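Local coordinates for protein monooxygenase (Agrobacterium tumefaciens, PDB 2I7G) that probably acts as a flavin-dependent oxidoreductase of the luciferase-like monooxygenase family, built on a TIM barrel, though its substrate is not established, at residues R46-L51 with Y76-P81. Numbering follows the deposited sequence.
Sequences RRLREL and YVVSSP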
ATOM      1  N   ARG B  46      10.878   2.657 -13.826  0.60 21.46           N
ATOM      2  CA  ARG B  46      12.308   2.378 -13.702  0.60 22.34           C
ATOM      3  C   ARG B  46      12.825   2.761 -12.313  0.60 21.53           C
ATOM      4  O   ARG B  46      13.610   2.032 -11.713  0.60 22.06           O
ATOM      5  CB  ARG B  46      13.095   3.121 -14.765  0.60 22.27           C
ATOM      6  CG  ARG B  46      14.581   2.782 -14.857  0.60 24.67           C
ATOM      7  CD  ARG B  46      15.270   3.686 -15.903  0.60 24.03           C
ATOM      8  NE  ARG B  46      14.340   4.047 -16.979  0.60 32.60           N
ATOM      9  CZ  ARG B  46      13.927   5.281 -17.255  0.60 32.85           C
ATOM     10  NH1 ARG B  46      14.382   6.303 -16.555  0.60 37.02           N
ATOM     11  NH2 ARG B  46      13.059   5.485 -18.236  0.60 33.85           N
ATOM     12  N   ARG B  47      12.401   3.918 -11.807  1.00 21.60           N
ATOM     13  CA  ARG B  47      12.862   4.319 -10.467  1.00 21.84           C
ATOM     14  C   ARG B  47      12.469   3.290  -9.402  1.00 22.48           C
ATOM     15  O   ARG B  47      13.283   2.948  -8.518  1.00 20.28           O
ATOM     16  CB  ARG B  47      12.375   5.716 -10.075  1.00 21.20           C
ATOM     17  CG  ARG B  47      12.969   6.179  -8.736  1.00 20.77           C
ATOM     18  CD  ARG B  47      14.525   6.389  -8.811  1.00 21.08           C
ATOM     19  NE  ARG B  47      15.213   6.702  -7.534  1.00 24.30           N
ATOM     20  CZ  ARG B  47      15.633   5.773  -6.653  1.00 25.30           C
ATOM     21  NH1 ARG B  47      15.433   4.464  -6.879  1.00 26.99           N
ATOM     22  NH2 ARG B  47      16.278   6.128  -5.545  1.00 27.05           N
ATOM     23  N   LEU B  48      11.248   2.762  -9.491  1.00 21.70           N
ATOM     24  CA  LEU B  48      10.803   1.817  -8.454  1.00 21.55           C
ATOM     25  C   LEU B  48      11.519   0.454  -8.604  1.00 21.49           C
ATOM     26  O   LEU B  48      11.815  -0.203  -7.615  1.00 22.06           O
ATOM     27  CB  LEU B  48       9.285   1.670  -8.488  1.00 21.82           C
ATOM     28  CG  LEU B  48       8.558   2.906  -7.924  1.00 22.10           C
ATOM     29  CD1 LEU B  48       7.057   2.575  -7.918  1.00 25.45           C
ATOM     30  CD2 LEU B  48       9.029   3.226  -6.464  1.00 23.46           C
ATOM     31  N   ARG B  49      11.765   0.026  -9.841  0.50 21.61           N
ATOM     32  CA  ARG B  49      12.565  -1.180 -10.057  0.50 22.80           C
ATOM     33  C   ARG B  49      13.952  -0.996  -9.413  0.50 22.41           C
ATOM     34  O   ARG B  49      14.411  -1.856  -8.639  0.50 22.09           O
ATOM     35  CB  ARG B  49      12.674  -1.531 -11.549  0.50 22.72           C
ATOM     36  CG  ARG B  49      13.851  -2.477 -11.862  0.50 23.91           C
ATOM     37  CD  ARG B  49      13.785  -3.159 -13.222  0.50 24.60           C
ATOM     38  NE  ARG B  49      13.691  -2.226 -14.341  0.50 29.37           N
ATOM     39  CZ  ARG B  49      14.638  -1.377 -14.723  0.50 30.89           C
ATOM     40  NH1 ARG B  49      15.787  -1.305 -14.067  0.50 31.36           N
ATOM     41  NH2 ARG B  49      14.425  -0.592 -15.777  0.50 31.14           N
ATOM     42  N   GLU B  50      14.591   0.144  -9.690  1.00 21.94           N
ATOM     43  CA  GLU B  50      15.894   0.452  -9.094  1.00 21.95           C
ATOM     44  C   GLU B  50      15.830   0.514  -7.550  1.00 21.43           C
ATOM     45  O   GLU B  50      16.719  -0.029  -6.853  1.00 22.22           O
ATOM     46  CB  GLU B  50      16.421   1.762  -9.683  1.00 20.82           C
ATOM     47  CG  GLU B  50      17.009   1.586 -11.053  1.00 25.26           C
ATOM     48  CD  GLU B  50      17.256   2.929 -11.764  1.00 30.54           C
ATOM     49  OE1 GLU B  50      16.871   4.018 -11.239  1.00 34.55           O
ATOM     50  OE2 GLU B  50      17.778   2.853 -12.894  1.00 35.48           O
ATOM     51  N   LEU B  51      14.764   1.127  -7.026  1.00 20.69           N
ATOM     52  CA  LEU B  51      14.610   1.236  -5.579  1.00 21.63           C
ATOM     53  C   LEU B  51      14.531  -0.154  -4.930  1.00 22.09           C
ATOM     54  O   LEU B  51      15.168  -0.397  -3.886  1.00 22.10           O
ATOM     55  CB  LEU B  51      13.346   2.041  -5.257  1.00 21.10           C
ATOM     56  CG  LEU B  51      13.017   2.245  -3.760  1.00 22.19           C
ATOM     57  CD1 LEU B  51      14.162   3.016  -3.056  1.00 25.39           C
ATOM     58  CD2 LEU B  51      11.689   3.006  -3.714  1.00 22.98           C
ATOM     59  N   TYR B  76       9.401  13.185  -7.296  1.00 23.17           N
ATOM     60  CA  TYR B  76       9.518  12.050  -6.347  1.00 24.26           C
ATOM     61  C   TYR B  76       8.448  11.029  -6.698  1.00 24.11           C
ATOM     62  O   TYR B  76       7.317  11.409  -7.031  1.00 24.11           O
ATOM     63  CB  TYR B  76       9.250  12.497  -4.935  1.00 26.07           C
ATOM     64  CG  TYR B  76      10.280  13.452  -4.385  1.00 26.31           C
ATOM     65  CD1 TYR B  76      11.580  13.022  -4.090  1.00 26.00           C
ATOM     66  CD2 TYR B  76       9.933  14.776  -4.113  1.00 27.91           C
ATOM     67  CE1 TYR B  76      12.544  13.914  -3.571  1.00 27.05           C
ATOM     68  CE2 TYR B  76      10.884  15.678  -3.580  1.00 29.95           C
ATOM     69  CZ  TYR B  76      12.166  15.230  -3.306  1.00 29.24           C
ATOM     70  OH  TYR B  76      13.097  16.115  -2.765  1.00 32.36           O
ATOM     71  N   VAL B  77       8.818   9.756  -6.688  1.00 23.42           N
ATOM     72  CA  VAL B  77       7.871   8.727  -7.086  1.00 24.16           C
ATOM     73  C   VAL B  77       7.104   8.123  -5.888  1.00 24.28           C
ATOM     74  O   VAL B  77       6.087   7.452  -6.094  1.00 25.24           O
ATOM     75  CB  VAL B  77       8.579   7.633  -7.950  1.00 24.83           C
ATOM     76  CG1 VAL B  77       9.580   6.819  -7.155  1.00 24.01           C
ATOM     77  CG2 VAL B  77       7.568   6.654  -8.590  1.00 26.56           C
ATOM     78  N   VAL B  78       7.556   8.381  -4.666  1.00 22.81           N
ATOM     79  CA  VAL B  78       6.927   7.749  -3.470  1.00 22.84           C
ATOM     80  C   VAL B  78       6.027   8.746  -2.749  1.00 23.23           C
ATOM     81  O   VAL B  78       6.479   9.506  -1.887  1.00 24.96           O
ATOM     82  CB  VAL B  78       7.961   7.114  -2.531  1.00 23.71           C
ATOM     83  CG1 VAL B  78       7.263   6.499  -1.279  1.00 22.81           C
ATOM     84  CG2 VAL B  78       8.761   5.995  -3.345  1.00 23.69           C
ATOM     85  N   SER B  79       4.757   8.745  -3.112  1.00 22.03           N
ATOM     86  CA  SER B  79       3.741   9.461  -2.345  1.00 21.92           C
ATOM     87  C   SER B  79       3.057   8.497  -1.383  1.00 21.89           C
ATOM     88  O   SER B  79       2.306   8.919  -0.513  1.00 22.00           O
ATOM     89  CB  SER B  79       2.689  10.075  -3.253  1.00 22.19           C
ATOM     90  OG  SER B  79       1.989   9.053  -3.979  1.00 22.33           O
ATOM     91  N   SER B  80       3.325   7.195  -1.553  1.00 22.38           N
ATOM     92  CA  SER B  80       2.716   6.175  -0.672  1.00 23.14           C
ATOM     93  C   SER B  80       3.777   5.171  -0.234  1.00 22.46           C
ATOM     94  O   SER B  80       3.917   4.103  -0.850  1.00 22.60           O
ATOM     95  CB  SER B  80       1.514   5.503  -1.379  1.00 23.40           C
ATOM     96  OG  SER B  80       0.869   4.577  -0.517  1.00 23.34           O
ATOM     97  N   PRO B  81       4.560   5.526   0.803  1.00 23.96           N
ATOM     98  CA  PRO B  81       5.660   4.646   1.252  1.00 23.66           C
ATOM     99  C   PRO B  81       5.178   3.230   1.636  1.00 23.40           C
ATOM    100  O   PRO B  81       5.848   2.265   1.291  1.00 22.80           O
ATOM    101  CB  PRO B  81       6.292   5.376   2.455  1.00 25.12           C
ATOM    102  CG  PRO B  81       5.438   6.591   2.721  1.00 26.05           C
ATOM    103  CD  PRO B  81       4.493   6.809   1.546  1.00 23.72           C
TER
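Val77 drives both of its methyls against the side of the 46-51 helical turn and buries 63 Å², the largest share in the contact and over two thirds of what the loop contributes. Its CG1 lies 3.7 Å from Leu48 CD2 and 3.8 Å from Arg47 CG, the latter in a direction roughly at right angles to the leucine methyl. The second methyl reaches the branch point of the leucine, Val77 CG2 to Leu48 CG measuring 3.9 Å. With chi1 at 68°, Val77 CG1 sits between its own backbone N and carbonyl carbon, which points it at both partners, while CG2, anti to the backbone N, meets Leu48 CG and CD1. The Val78 side is looser: its CG2 stands 4.2 Å from Leu48 CD2 and equally 4.2 Å from Leu51 CD2, so one methyl faces two leucine branches at the limit of van der Waals contact.

Only the aliphatic root of Arg47 takes part. A bend at chi2 (66°) turns the chain away from Val77, and the guanidinium finds its salt bridge with Glu54, about two turns further along the same helix, through NH1. This keeps the charge off the apolar patch although the arginine is buried. All five touching residues are buried, and the 170 Å² interface is apolar throughout; toward solvent lie instead Arg49, which is exposed, and the partly exposed Arg46 and Glu50, none of which meets 76-81.

Leu121 of the second subunit packs on both Leu48 and Val77, extending the contact to the dimer interface. In the outer layer of the barrel, helix 40-60 packs on the loop that follows strand 65-68, with Leu51 resting on Phe66 and Leu68 of that strand and on Thr28 of strand 23-28, and Val84 of helix 81-89 packing against both leucines.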